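Local coordinates for protein alkaline phosphatase (Antarctic bacterium, PDB 2IUC) that probably hydrolyses phosphate monoesters under alkaline conditions, using a catalytic centre built around two zinc ions and one magnesium ion, at residues Thr82-Gly87 / His135-Ser140; Lys96-Ala101 / His144-Gly149; Asp301-Gly306 / Gly336-Leu341; Leu150-Ala155 / Thr175-Lys180; Ser140-Ala145 / Met156-Ser161. All coordinates share one frame; numbering follows the deposited sequence.

Overall arrangement
Contacts 1 and 3 are wholly buried and build the metal centre: both supply ligands to the same zinc, and the Thr-82 carbonyl of contact 1 accepts from the His-337 ring of contact 3. Contact 2, partly buried, joins two loops and sends Arg-148 inward to Asp-83 of contact 1. Contact 4 lies on the surface, its centre about 30 Å from that of contact 3. Contact 5 shares helix 151-157 with contact 4 and His-144 with contact 2; all three touch a peripheral magnesium, separate from that of contact 1. Buried ligation and a histidine stack thus contrast with carbonyl-directed bonds in contact 2, charged hydrogen bonds in contact 4 and a three-water magnesium in contact 5.

Contact 1 (Thr82-Gly87 / His135-Ser140); sequences TDSASG and HATPAS. With ZN (zinc ion), chain D; MG (magnesium ion), chain E.
The metal centre of this alkaline phosphatase brings Ser-84, the predicted phosphoserine residue, against Ala-136 and Thr-137, at the N-terminal ends of two helices. It is a worked example of two adjacent metals being supplied by neighbouring helix N-termini. Ser-84 OG is anti to its own carbonyl carbon (chi1 -67°) and binds zinc at 2.0 Å, while its CB rests 4.0 Å from Ala-136 CB and is flanked by Thr-137 OG1. Thr-137 OG1 binds the neighbouring magnesium together with three waters, Asp-43 and Glu-254; Asp-43 also reaches the zinc, which Asp-301 and His-302 complete. A further water between the segments donates to Ser-84 O at 2.8 Å.

His-135 stands one shell further out. Its ND1 is 2.9 Å from each of two magnesium-bound waters, one of them at the ring edge and in plane, consistent with a second-shell role.

Away from the metals the packing is small and apolar: Ala-85 CB meets Ala-136 CB at 4.2 Å, which allows the two backbones to come close. Asp-83 caps helix 84-93 from its N-cap position, its OD1 accepting from Ser-86 N (3.1 Å, 172°). On the other helix, Ala-136 O takes two donors, the amide and the hydroxyl of Ser-140, with OG at 2.8 Å; the same OG lies 3.5 Å from Ala-85 O, a weak contact at most.

Helix 84-93 thus packs beside helix 136-139, whose Pro-138 leans on Val-127 and Ala-129 of strand 124-129, while Thr-137 touches Met-252 of strand 249-255 in the central sheet.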
# COMPACT_ATOMS: atom_id res chain seq x y z
N THR A 82 1.46 16.80 -3.16
CA THR A 82 0.19 17.48 -3.26
C THR A 82 -0.19 18.06 -1.89
O THR A 82 0.33 17.63 -0.86
CB THR A 82 -0.93 16.47 -3.67
OG1 THR A 82 -2.12 17.21 -4.00
CG2 THR A 82 -1.25 15.56 -2.49
N ASP A 83 -1.09 19.03 -1.87
CA ASP A 83 -1.80 19.38 -0.61
C ASP A 83 -3.22 18.81 -0.67
O ASP A 83 -3.62 18.19 -1.68
CB ASP A 83 -1.76 20.93 -0.35
CG ASP A 83 -2.82 21.72 -1.13
OD1 ASP A 83 -3.29 21.35 -2.26
OD2 ASP A 83 -3.20 22.78 -0.61
N SER A 84 -4.01 19.06 0.35
CA SER A 84 -5.36 18.49 0.38
C SER A 84 -6.30 19.09 -0.66
O SER A 84 -7.33 18.47 -1.07
CB SER A 84 -5.98 18.89 1.71
OG SER A 84 -5.25 18.22 2.69
N ALA A 85 -6.03 20.35 -1.02
CA ALA A 85 -6.91 21.07 -1.94
C ALA A 85 -6.86 20.44 -3.34
O ALA A 85 -7.95 20.10 -3.90
CB ALA A 85 -6.55 22.52 -2.00
N SER A 86 -5.65 20.31 -3.89
CA SER A 86 -5.56 19.74 -5.25
C SER A 86 -5.88 18.22 -5.18
O SER A 86 -6.44 17.69 -6.11
CB SER A 86 -4.23 19.99 -5.90
OG SER A 86 -3.19 19.70 -5.02
N GLY A 87 -5.51 17.59 -4.09
CA GLY A 87 -5.80 16.18 -3.77
C GLY A 87 -7.27 15.87 -3.83
O GLY A 87 -7.65 14.93 -4.44
N HIS A 135 -13.05 23.47 5.31
CA HIS A 135 -11.65 22.97 5.13
C HIS A 135 -11.48 22.36 3.70
O HIS A 135 -12.46 22.10 3.07
CB HIS A 135 -11.23 21.95 6.22
CG HIS A 135 -9.77 22.03 6.57
ND1 HIS A 135 -8.84 21.13 6.09
CD2 HIS A 135 -9.07 22.93 7.31
CE1 HIS A 135 -7.63 21.47 6.52
NE2 HIS A 135 -7.75 22.56 7.27
N ALA A 136 -10.25 22.20 3.22
CA ALA A 136 -10.02 22.01 1.80
C ALA A 136 -10.74 20.76 1.24
O ALA A 136 -11.19 20.71 0.09
CB ALA A 136 -8.58 21.91 1.61
N THR A 137 -10.81 19.71 2.03
CA THR A 137 -11.36 18.41 1.50
C THR A 137 -12.85 18.52 1.25
O THR A 137 -13.28 18.36 0.10
CB THR A 137 -10.93 17.20 2.39
OG1 THR A 137 -9.50 17.20 2.54
CG2 THR A 137 -11.43 15.86 1.85
N PRO A 138 -13.68 18.83 2.33
CA PRO A 138 -15.11 19.02 2.02
C PRO A 138 -15.40 20.11 1.00
O PRO A 138 -16.34 20.02 0.16
CB PRO A 138 -15.74 19.35 3.41
CG PRO A 138 -14.60 19.70 4.35
CD PRO A 138 -13.36 19.07 3.76
N ALA A 139 -14.57 21.16 1.06
CA ALA A 139 -14.79 22.36 0.29
C ALA A 139 -14.67 22.02 -1.19
O ALA A 139 -15.38 22.54 -1.96
CB ALA A 139 -13.75 23.48 0.63
N SER A 140 -13.79 21.13 -1.55
CA SER A 140 -13.59 20.85 -2.96
C SER A 140 -14.79 20.07 -3.50
O SER A 140 -14.89 19.92 -4.70
CB SER A 140 -12.38 19.92 -3.10
OG SER A 140 -11.17 20.56 -2.74
ZN ZN D . -4.68 16.32 3.08
MG MG E . -8.79 17.40 4.77
O HOH W 1 -8.23 16.41 0.66
O HOH W 2 -7.77 19.25 4.20
O HOH W 3 -10.39 18.75 5.50
O HOH W 4 -7.92 17.38 6.68

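Contact 2 (Lys96-Ala101 / His144-Gly149); sequences KTYNAA and HALNRG. With MG (magnesium ion), chain F.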
# COMPACT_ATOMS: atom_id res chain seq x y z
N LYS A 96 -6.17 17.12 -12.62
CA LYS A 96 -4.99 17.55 -11.86
C LYS A 96 -4.98 19.08 -11.77
O LYS A 96 -5.16 19.71 -12.80
CB LYS A 96 -3.72 17.12 -12.65
CG LYS A 96 -3.52 15.58 -12.69
CD LYS A 96 -2.92 15.06 -11.38
CE LYS A 96 -2.64 13.52 -11.43
NZ LYS A 96 -2.02 12.93 -10.15
N THR A 97 -4.79 19.67 -10.58
CA THR A 97 -4.75 21.15 -10.49
C THR A 97 -3.65 21.61 -9.55
O THR A 97 -2.97 20.74 -9.02
CB THR A 97 -6.12 21.65 -10.12
OG1 THR A 97 -6.13 23.08 -10.19
CG2 THR A 97 -6.54 21.12 -8.71
N TYR A 98 -3.44 22.91 -9.33
CA TYR A 98 -2.33 23.34 -8.54
C TYR A 98 -2.69 23.25 -7.03
O TYR A 98 -3.88 23.37 -6.66
CB TYR A 98 -1.94 24.80 -8.93
CG TYR A 98 -3.11 25.81 -8.78
CD1 TYR A 98 -3.39 26.43 -7.55
CD2 TYR A 98 -3.92 26.11 -9.87
CE1 TYR A 98 -4.47 27.36 -7.44
CE2 TYR A 98 -4.98 26.99 -9.78
CZ TYR A 98 -5.24 27.62 -8.57
OH TYR A 98 -6.32 28.47 -8.55
N ASN A 99 -1.68 22.98 -6.19
CA ASN A 99 -1.84 22.99 -4.74
C ASN A 99 -2.50 24.30 -4.32
O ASN A 99 -2.06 25.42 -4.80
CB ASN A 99 -0.46 22.86 -4.03
CG ASN A 99 0.12 21.45 -4.08
OD1 ASN A 99 -0.53 20.53 -4.63
ND2 ASN A 99 1.36 21.27 -3.58
N ALA A 100 -3.47 24.17 -3.41
CA ALA A 100 -4.39 25.24 -2.89
C ALA A 100 -5.67 25.45 -3.69
O ALA A 100 -6.58 26.12 -3.22
CB ALA A 100 -3.63 26.62 -2.69
N ALA A 101 -5.75 24.94 -4.93
CA ALA A 101 -7.01 25.11 -5.71
C ALA A 101 -8.19 24.35 -5.12
O ALA A 101 -8.04 23.18 -4.75
CB ALA A 101 -6.86 24.62 -7.19
N HIS A 144 -15.89 26.50 -5.35
CA HIS A 144 -15.00 26.70 -6.42
C HIS A 144 -14.27 27.99 -6.04
O HIS A 144 -14.88 29.06 -6.08
CB HIS A 144 -15.78 26.95 -7.75
CG HIS A 144 -16.60 25.76 -8.17
ND1 HIS A 144 -16.03 24.64 -8.72
CD2 HIS A 144 -17.93 25.50 -8.06
CE1 HIS A 144 -16.96 23.73 -8.92
NE2 HIS A 144 -18.13 24.22 -8.55
N ALA A 145 -13.02 27.88 -5.64
CA ALA A 145 -12.31 29.07 -5.15
C ALA A 145 -10.89 29.00 -5.59
O ALA A 145 -10.34 27.89 -5.81
CB ALA A 145 -12.45 29.24 -3.57
N LEU A 146 -10.26 30.17 -5.80
CA LEU A 146 -8.90 30.13 -6.31
C LEU A 146 -7.85 29.61 -5.32
O LEU A 146 -6.74 29.14 -5.70
CB LEU A 146 -8.45 31.55 -6.79
CG LEU A 146 -9.15 32.14 -8.02
CD1 LEU A 146 -8.34 33.40 -8.52
CD2 LEU A 146 -9.35 31.18 -9.14
N ASN A 147 -8.18 29.72 -4.03
CA ASN A 147 -7.28 29.33 -2.98
C ASN A 147 -8.11 28.86 -1.80
O ASN A 147 -9.14 29.50 -1.40
CB ASN A 147 -6.41 30.53 -2.54
CG ASN A 147 -5.28 30.10 -1.66
OD1 ASN A 147 -5.48 29.80 -0.49
ND2 ASN A 147 -4.04 30.06 -2.24
N ARG A 148 -7.60 27.78 -1.19
CA ARG A 148 -8.27 27.09 -0.09
C ARG A 148 -8.37 27.95 1.15
O ARG A 148 -9.13 27.63 2.02
CB ARG A 148 -7.44 25.87 0.33
CG ARG A 148 -5.98 26.22 0.78
CD ARG A 148 -5.29 24.96 0.99
NE ARG A 148 -5.81 24.26 2.19
CZ ARG A 148 -5.32 23.11 2.67
NH1 ARG A 148 -4.32 22.47 1.99
NH2 ARG A 148 -5.82 22.59 3.81
N GLY A 149 -7.55 29.02 1.27
CA GLY A 149 -7.64 29.78 2.53
C GLY A 149 -8.75 30.81 2.49
O GLY A 149 -8.93 31.59 3.44
MG MG F . -16.40 30.84 -5.30
O HOH W 5 -17.70 32.71 -5.56
O HOH W 6 -15.58 31.65 -7.41
O HOH W 7 -18.08 30.01 -6.98
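Tyr-98 OH donates to Leu-146 O at 3.0 Å, arriving in the plane of the carbonyl on one of its lone pairs. The same oxygen lies at the edge of the tyrosine ring and in its plane, 3.4 Å from CE1, so the phenol meets the opposite loop edge-on. The ring is put there by chi1 of 57°, which sets CG between the backbone N and the carbonyl carbon. Ala-101 CB, three residues on, lies over one ring face, toward its rim.

That fold-back belongs to a type II beta turn from Tyr-98 to Ala-101, closed by Ala-101 N donating to Tyr-98 O. Ala-100 takes its third position with a positive phi of 88°, and its carbonyl faces the other chain segment. Arg-148 N reaches Ala-100 O at 2.8 Å, but the bond is bent and weak; a CA-H contact from Asn-147, CA to O 3.3 Å, supplements it. The case illustrates how two irregular loops can be joined through carbonyls without forming a sheet. Segment 144-149 has its own local order: Asn-147 OD1 accepts from Gly-149 N at 2.8 Å, an Asx turn. The other end of that amide approaches the turn opposite, Asn-147 ND2 lying 3.5 Å from Ala-100 CB.

Arg-148 runs alongside the turn, its CG 4.2 Å from Ala-100 CB. A bend at chi3 (-70°) carries the guanidinium on toward the buried metal centre, where NH1 forms a salt bridge with Asp-83 and the side chain touches Ser-84 and His-135. Further along the seam, Ala-145 is backbone hydrogen-bonded to Ile-102.

Contact 3 (Asp301-Gly306 / Gly336-Leu341); sequences DHETGG and GHSATL. With ZN (zinc ion), chain D; ZN (zinc ion), chain C.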
# COMPACT_ATOMS: atom_id res chain seq x y z
N ASP A 301 -6.09 11.44 0.47
CA ASP A 301 -5.50 12.38 -0.48
C ASP A 301 -3.98 12.30 -0.68
O ASP A 301 -3.48 12.64 -1.77
CB ASP A 301 -5.95 13.82 -0.19
CG ASP A 301 -5.70 14.27 1.29
OD1 ASP A 301 -5.23 13.50 2.17
OD2 ASP A 301 -5.84 15.49 1.55
N HIS A 302 -3.22 11.91 0.36
CA HIS A 302 -1.75 11.85 0.35
C HIS A 302 -1.43 11.34 1.78
O HIS A 302 -2.34 11.21 2.63
CB HIS A 302 -1.12 13.28 0.13
CG HIS A 302 -1.63 14.26 1.16
ND1 HIS A 302 -1.21 14.22 2.47
CD2 HIS A 302 -2.63 15.16 1.12
CE1 HIS A 302 -1.92 15.04 3.19
NE2 HIS A 302 -2.77 15.65 2.40
N GLU A 303 -0.15 11.05 2.03
CA GLU A 303 0.38 10.65 3.30
C GLU A 303 0.95 11.87 4.04
O GLU A 303 1.43 12.81 3.40
CB GLU A 303 1.56 9.71 3.03
CG GLU A 303 1.97 8.96 4.27
CD GLU A 303 3.09 9.63 5.16
OE1 GLU A 303 3.81 10.60 4.72
OE2 GLU A 303 3.31 9.09 6.27
N THR A 304 0.92 11.83 5.36
CA THR A 304 1.60 12.90 6.13
C THR A 304 2.52 12.44 7.30
O THR A 304 2.15 11.58 8.15
CB THR A 304 0.57 13.80 6.82
OG1 THR A 304 -0.35 14.26 5.86
CG2 THR A 304 1.30 15.11 7.50
N GLY A 305 3.69 13.10 7.40
CA GLY A 305 4.60 12.81 8.51
C GLY A 305 5.67 11.73 8.36
O GLY A 305 6.53 11.62 9.24
N GLY A 306 5.70 10.99 7.22
CA GLY A 306 6.50 9.73 7.18
C GLY A 306 6.27 8.83 8.38
O GLY A 306 7.22 8.27 8.94
N GLY A 336 5.55 17.55 7.14
CA GLY A 336 4.72 17.79 5.94
C GLY A 336 4.16 16.53 5.27
O GLY A 336 4.26 15.43 5.84
N HIS A 337 3.62 16.70 4.06
CA HIS A 337 3.00 15.62 3.24
C HIS A 337 4.11 14.85 2.57
O HIS A 337 5.29 15.29 2.55
CB HIS A 337 2.06 16.26 2.18
CG HIS A 337 0.88 16.98 2.78
ND1 HIS A 337 0.01 17.71 2.02
CD2 HIS A 337 0.47 17.13 4.08
CE1 HIS A 337 -0.91 18.28 2.81
NE2 HIS A 337 -0.69 17.87 4.04
N SER A 338 3.78 13.65 2.11
CA SER A 338 4.71 12.91 1.24
C SER A 338 4.04 12.36 -0.03
O SER A 338 2.82 12.37 -0.12
CB SER A 338 5.44 11.82 2.03
OG SER A 338 4.59 10.73 2.38
N ALA A 339 4.86 11.86 -0.97
CA ALA A 339 4.39 11.58 -2.31
C ALA A 339 4.15 10.12 -2.56
O ALA A 339 4.08 9.64 -3.71
CB ALA A 339 5.34 12.15 -3.35
N THR A 340 4.06 9.39 -1.48
CA THR A 340 3.84 7.93 -1.64
C THR A 340 2.57 7.71 -2.48
O THR A 340 1.58 8.50 -2.37
CB THR A 340 3.88 7.16 -0.30
OG1 THR A 340 3.72 5.73 -0.52
CG2 THR A 340 2.84 7.68 0.70
N LEU A 341 2.53 6.61 -3.25
CA LEU A 341 1.25 6.13 -3.76
C LEU A 341 0.35 5.81 -2.57
O LEU A 341 0.85 5.39 -1.55
CB LEU A 341 1.39 4.84 -4.53
CG LEU A 341 2.17 4.82 -5.84
CD1 LEU A 341 2.09 3.43 -6.48
CD2 LEU A 341 1.75 5.83 -6.77
ZN ZN D . -4.68 16.32 3.08
ZN ZN C . -1.77 18.26 5.74
O HOH W 8 0.90 10.72 -1.21
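The paired zinc ions of the active site are carried here by two stacked histidines, His-337 on the short strand 337-338 and His-302 just before strand 303-304, the two strands loosely paired antiparallel. The rings lie face to face, centroids 3.5 Å apart and planes at 19°, with His-302 CE1 over the centre of the His-337 ring. Each NE2 binds a different zinc; Asp-301 OD2 shares that of His-302 at 2.1 Å, while Asp-259 and His-263 join His-337.

With NE2 on zinc, a bond at each ND1 fixes the ring rotation. His-302 ND1 donates to Glu-303 O at 3.1 Å, and His-337 ND1 to Thr-82 O. Glu-303 O also accepts Ser-338 N at 2.8 Å, the two donors coming from opposite faces of its carbonyl plane. Gly-305 N bonds Gly-336 O at 2.9 Å.

On the face carrying Glu-303 and Ser-338, Glu-303 bends at chi2 (-92°). Ser-338 OG donates to its OE1 in a very short bond (2.5 Å), Gly-306 N meets the syn lone pair of OE1, and Gln-49 bonds OE2. Thr-340 CG2 packs against Glu-303 CB. Separate histidines for two adjacent zincs are a hallmark of the alkaline phosphatase metal site.

Contact 4 (Leu150-Ala155 / Thr175-Lys180); sequences LEEEIA and TSRKDK. Unlike the reference sequence in segment 175-180: Ser-176 (reference Lys). With MG (magnesium ion), chain F.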
# COMPACT_ATOMS: atom_id res chain seq x y z
N LEU A 150 -9.48 30.90 1.37
CA LEU A 150 -10.60 31.82 1.25
C LEU A 150 -11.87 31.18 1.91
O LEU A 150 -12.88 30.97 1.27
CB LEU A 150 -10.86 32.06 -0.24
CG LEU A 150 -9.63 32.65 -0.92
CD1 LEU A 150 -9.78 32.88 -2.41
CD2 LEU A 150 -9.21 33.97 -0.24
N GLU A 151 -11.82 30.87 3.20
CA GLU A 151 -12.85 29.99 3.75
C GLU A 151 -14.24 30.68 3.92
O GLU A 151 -15.28 29.99 3.97
CB GLU A 151 -12.35 29.34 5.04
CG GLU A 151 -11.37 28.20 4.77
CD GLU A 151 -10.83 27.53 6.04
OE1 GLU A 151 -9.70 27.88 6.47
OE2 GLU A 151 -11.47 26.61 6.61
N GLU A 152 -14.24 32.03 4.00
CA GLU A 152 -15.49 32.81 4.07
C GLU A 152 -16.18 32.81 2.71
O GLU A 152 -17.41 32.71 2.67
CB GLU A 152 -15.29 34.24 4.63
CG GLU A 152 -15.02 34.16 6.16
CD GLU A 152 -14.86 35.50 6.92
OE1 GLU A 152 -15.17 36.58 6.37
OE2 GLU A 152 -14.46 35.43 8.13
N GLU A 153 -15.39 32.89 1.63
CA GLU A 153 -15.94 32.76 0.30
C GLU A 153 -16.53 31.34 0.13
O GLU A 153 -17.60 31.18 -0.46
CB GLU A 153 -14.89 33.01 -0.80
CG GLU A 153 -15.51 32.98 -2.20
CD GLU A 153 -14.58 32.50 -3.41
OE1 GLU A 153 -13.43 32.93 -3.51
OE2 GLU A 153 -15.05 31.68 -4.28
N ILE A 154 -15.79 30.34 0.59
CA ILE A 154 -16.23 28.90 0.51
C ILE A 154 -17.56 28.70 1.24
O ILE A 154 -18.49 28.13 0.70
CB ILE A 154 -15.07 27.93 1.02
CG1 ILE A 154 -13.90 27.87 -0.04
CG2 ILE A 154 -15.63 26.51 1.38
CD1 ILE A 154 -12.56 27.55 0.56
N ALA A 155 -17.69 29.24 2.46
CA ALA A 155 -18.97 29.12 3.16
C ALA A 155 -20.11 29.74 2.34
O ALA A 155 -21.21 29.13 2.21
CB ALA A 155 -18.88 29.74 4.62
N THR A 175 -21.22 32.80 10.41
CA THR A 175 -21.91 33.74 11.29
C THR A 175 -20.99 34.77 11.97
O THR A 175 -21.51 35.67 12.63
CB THR A 175 -22.63 33.01 12.46
OG1 THR A 175 -21.64 32.28 13.19
CG2 THR A 175 -23.72 32.03 11.98
N SER A 176 -19.69 34.61 11.92
CA SER A 176 -18.79 35.63 12.49
C SER A 176 -17.85 36.06 11.39
O SER A 176 -16.69 35.74 11.47
CB SER A 176 -18.03 35.08 13.71
OG SER A 176 -18.95 34.84 14.83
N ARG A 177 -18.37 36.70 10.33
CA ARG A 177 -17.60 36.98 9.12
C ARG A 177 -17.12 38.43 9.01
O ARG A 177 -17.70 39.31 9.62
CB ARG A 177 -18.45 36.66 7.91
CG ARG A 177 -18.90 35.17 7.84
CD ARG A 177 -20.09 35.04 6.95
NE ARG A 177 -19.80 35.61 5.63
CZ ARG A 177 -19.23 34.97 4.61
NH1 ARG A 177 -18.86 33.69 4.69
NH2 ARG A 177 -18.98 35.63 3.49
N LYS A 178 -16.08 38.67 8.21
CA LYS A 178 -15.57 40.06 7.96
C LYS A 178 -16.67 40.93 7.35
O LYS A 178 -16.85 42.11 7.70
CB LYS A 178 -14.37 40.03 6.97
CG LYS A 178 -13.10 39.35 7.46
CD LYS A 178 -12.67 39.90 8.81
CE LYS A 178 -11.26 39.45 9.16
NZ LYS A 178 -10.84 40.01 10.49
N ASP A 179 -17.43 40.32 6.44
CA ASP A 179 -18.50 41.00 5.72
C ASP A 179 -19.82 41.11 6.54
O ASP A 179 -20.78 41.68 6.09
CB ASP A 179 -18.69 40.33 4.36
CG ASP A 179 -19.38 38.91 4.44
OD1 ASP A 179 -19.77 38.43 5.54
OD2 ASP A 179 -19.55 38.28 3.36
N LYS A 180 -19.87 40.55 7.74
CA LYS A 180 -21.00 40.77 8.65
C LYS A 180 -22.28 40.03 8.26
O LYS A 180 -23.25 40.05 9.02
MG MG F . -16.40 30.84 -5.30
O HOH W 9 -15.09 33.34 10.08
O HOH W 5 -17.70 32.71 -5.56
O HOH W 6 -15.58 31.65 -7.41
O HOH W 7 -18.08 30.01 -6.98
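Arg-177 and Glu-152 run antiparallel past one another, and each charged side chain bonds to the other segment's backbone. Arg-177 is bent at chi3 (55°), which turns the guanidinium back to helix 151-157; NH1 donates to Glu-152 O at 2.7 Å, nearly in the guanidinium plane. One face of the group lies over Glu-152 CB, 3.6 Å from NH1, and Ala-155 CB sits at its edge.

The extended chain of Glu-152 (chi2 -177°) spans the gap, and Lys-178 N meets OE1 at 2.9 Å on the syn side, somewhat out of the carboxylate plane. The bonded amide lies in the type I turn from Arg-177 to Lys-180. Within that turn Asp-179 holds the arginine side-on: NE meets OD1 at 2.8 Å and NH2 meets OD2 at 2.7 Å, a salt bridge that fixes the guanidinium's rotation. NH1 also donates to Tyr-173 O.

Replacing Arg-177 by a leucine is likely to leave Glu-152 O without its donor across the contact and the Asp-179 carboxylate without its charge partner. This surface junction exemplifies a reciprocal exchange, and since Asp-179 probably balances much of the arginine charge, the helix is likely tied mainly by directed hydrogen bonds.

Contact 5 (Ser140-Ala145 / Met156-Ser161); sequences SFYAHA and MDMTES. With MG (magnesium ion), chain F.
His-144 O and Asp-157 OD2 meet at a peripheral magnesium, each 2.5 Å from the ion. Glu-153 OE2 and three waters complete six oxygen ligands, and one of the waters donates to Asp-157 OD1. A straight (171°) but long and weak bond from His-144 N, 3.4 Å, also reaches Asp-157 OD2, and Ala-143 CB packs beside that oxygen.

Behind this shell a water donates to both Tyr-142 O (2.7 Å) and Asp-157 O, linking the two backbones. Tyr-142 has chi1 of 69°, directing its ring to Met-158, whose methyl CE lies over one face, 3.9 Å from the centroid and 17° off the normal. This is a CH-pi contact; SD stands farther above the same ring, at 5.0 Å, in a Met-aromatic pairing. Tyr-142 OH bonds Ile-133 O, and its CB touches Ser-161 OG, which is hydrogen-bonded to Leu-163 N.

Cutting Tyr-142 back to an alanine is likely to open a gap beside Met-158, setting its methyl free to turn, and to leave Ile-133 O without that hydroxyl. The ion itself illustrates a familiar plan for magnesium: all-oxygen coordination, with two carboxylates spaced four residues apart on helix 151-157, a loop carbonyl and water.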
# COMPACT_ATOMS: atom_id res chain seq x y z
N SER A 140 -13.79 21.13 -1.55
CA SER A 140 -13.59 20.85 -2.96
C SER A 140 -14.79 20.07 -3.50
O SER A 140 -14.89 19.92 -4.70
CB SER A 140 -12.38 19.92 -3.10
OG SER A 140 -11.17 20.56 -2.74
N PHE A 141 -15.69 19.57 -2.63
CA PHE A 141 -16.97 18.98 -3.09
C PHE A 141 -18.21 19.85 -3.35
O PHE A 141 -19.16 19.38 -4.00
CB PHE A 141 -17.35 17.73 -2.26
CG PHE A 141 -16.40 16.62 -2.45
CD1 PHE A 141 -15.20 16.62 -1.79
CD2 PHE A 141 -16.71 15.55 -3.36
CE1 PHE A 141 -14.28 15.57 -1.99
CE2 PHE A 141 -15.80 14.48 -3.58
CZ PHE A 141 -14.60 14.47 -2.92
N TYR A 142 -18.21 21.12 -2.92
CA TYR A 142 -19.32 22.01 -3.07
C TYR A 142 -18.94 23.48 -3.42
O TYR A 142 -19.84 24.23 -3.72
CB TYR A 142 -20.19 22.01 -1.78
CG TYR A 142 -19.52 22.65 -0.56
CD1 TYR A 142 -19.50 24.04 -0.41
CD2 TYR A 142 -18.98 21.88 0.44
CE1 TYR A 142 -18.93 24.66 0.72
CE2 TYR A 142 -18.36 22.48 1.58
CZ TYR A 142 -18.34 23.88 1.68
OH TYR A 142 -17.79 24.43 2.79
N ALA A 143 -17.65 23.85 -3.43
CA ALA A 143 -17.19 25.25 -3.75
C ALA A 143 -16.21 25.27 -4.91
O ALA A 143 -15.75 24.20 -5.41
CB ALA A 143 -16.50 25.93 -2.51
N HIS A 144 -15.89 26.50 -5.35
CA HIS A 144 -15.00 26.70 -6.42
C HIS A 144 -14.27 27.99 -6.04
O HIS A 144 -14.88 29.06 -6.08
CB HIS A 144 -15.78 26.95 -7.75
CG HIS A 144 -16.60 25.76 -8.17
ND1 HIS A 144 -16.03 24.64 -8.72
CD2 HIS A 144 -17.93 25.50 -8.06
CE1 HIS A 144 -16.96 23.73 -8.92
NE2 HIS A 144 -18.13 24.22 -8.55
N ALA A 145 -13.02 27.88 -5.64
CA ALA A 145 -12.31 29.07 -5.15
C ALA A 145 -10.89 29.00 -5.59
O ALA A 145 -10.34 27.89 -5.81
CB ALA A 145 -12.45 29.24 -3.57
N MET A 156 -19.85 30.92 1.76
CA MET A 156 -20.85 31.59 0.92
C MET A 156 -21.12 30.75 -0.33
O MET A 156 -22.22 30.75 -0.82
CB MET A 156 -20.40 33.03 0.54
CG MET A 156 -21.45 33.88 -0.19
SD MET A 156 -22.98 34.10 0.75
CE MET A 156 -22.38 35.35 1.96
N ASP A 157 -20.11 30.09 -0.88
CA ASP A 157 -20.34 29.19 -2.00
C ASP A 157 -21.36 28.06 -1.76
O ASP A 157 -21.93 27.52 -2.71
CB ASP A 157 -19.06 28.54 -2.45
CG ASP A 157 -18.16 29.50 -3.23
OD1 ASP A 157 -18.59 30.64 -3.50
OD2 ASP A 157 -17.02 29.14 -3.57
N MET A 158 -21.54 27.66 -0.52
CA MET A 158 -22.52 26.61 -0.26
C MET A 158 -23.94 27.06 -0.59
O MET A 158 -24.80 26.22 -0.95
CB MET A 158 -22.46 26.11 1.17
CG MET A 158 -23.07 24.61 1.23
SD MET A 158 -23.25 24.43 2.91
CE MET A 158 -21.70 23.53 3.27
N THR A 159 -24.18 28.39 -0.46
CA THR A 159 -25.45 28.98 -0.78
C THR A 159 -25.77 28.80 -2.25
O THR A 159 -26.94 28.89 -2.60
CB THR A 159 -25.57 30.53 -0.39
OG1 THR A 159 -24.81 31.33 -1.33
CG2 THR A 159 -25.10 30.75 0.99
N GLU A 160 -24.77 28.54 -3.08
CA GLU A 160 -24.96 28.32 -4.51
C GLU A 160 -24.86 26.82 -4.96
O GLU A 160 -24.92 26.51 -6.16
CB GLU A 160 -23.98 29.26 -5.33
N SER A 161 -24.74 25.90 -4.02
CA SER A 161 -24.52 24.46 -4.33
C SER A 161 -25.85 23.72 -4.21
O SER A 161 -26.76 24.20 -3.50
CB SER A 161 -23.54 23.90 -3.32
OG SER A 161 -23.47 22.47 -3.39
MG MG F . -16.40 30.84 -5.30
O HOH W 10 -21.05 26.40 -4.77
O HOH W 11 -21.85 22.20 -5.57
O HOH W 5 -17.70 32.71 -5.56
O HOH W 6 -15.58 31.65 -7.41
O HOH W 7 -18.08 30.01 -6.98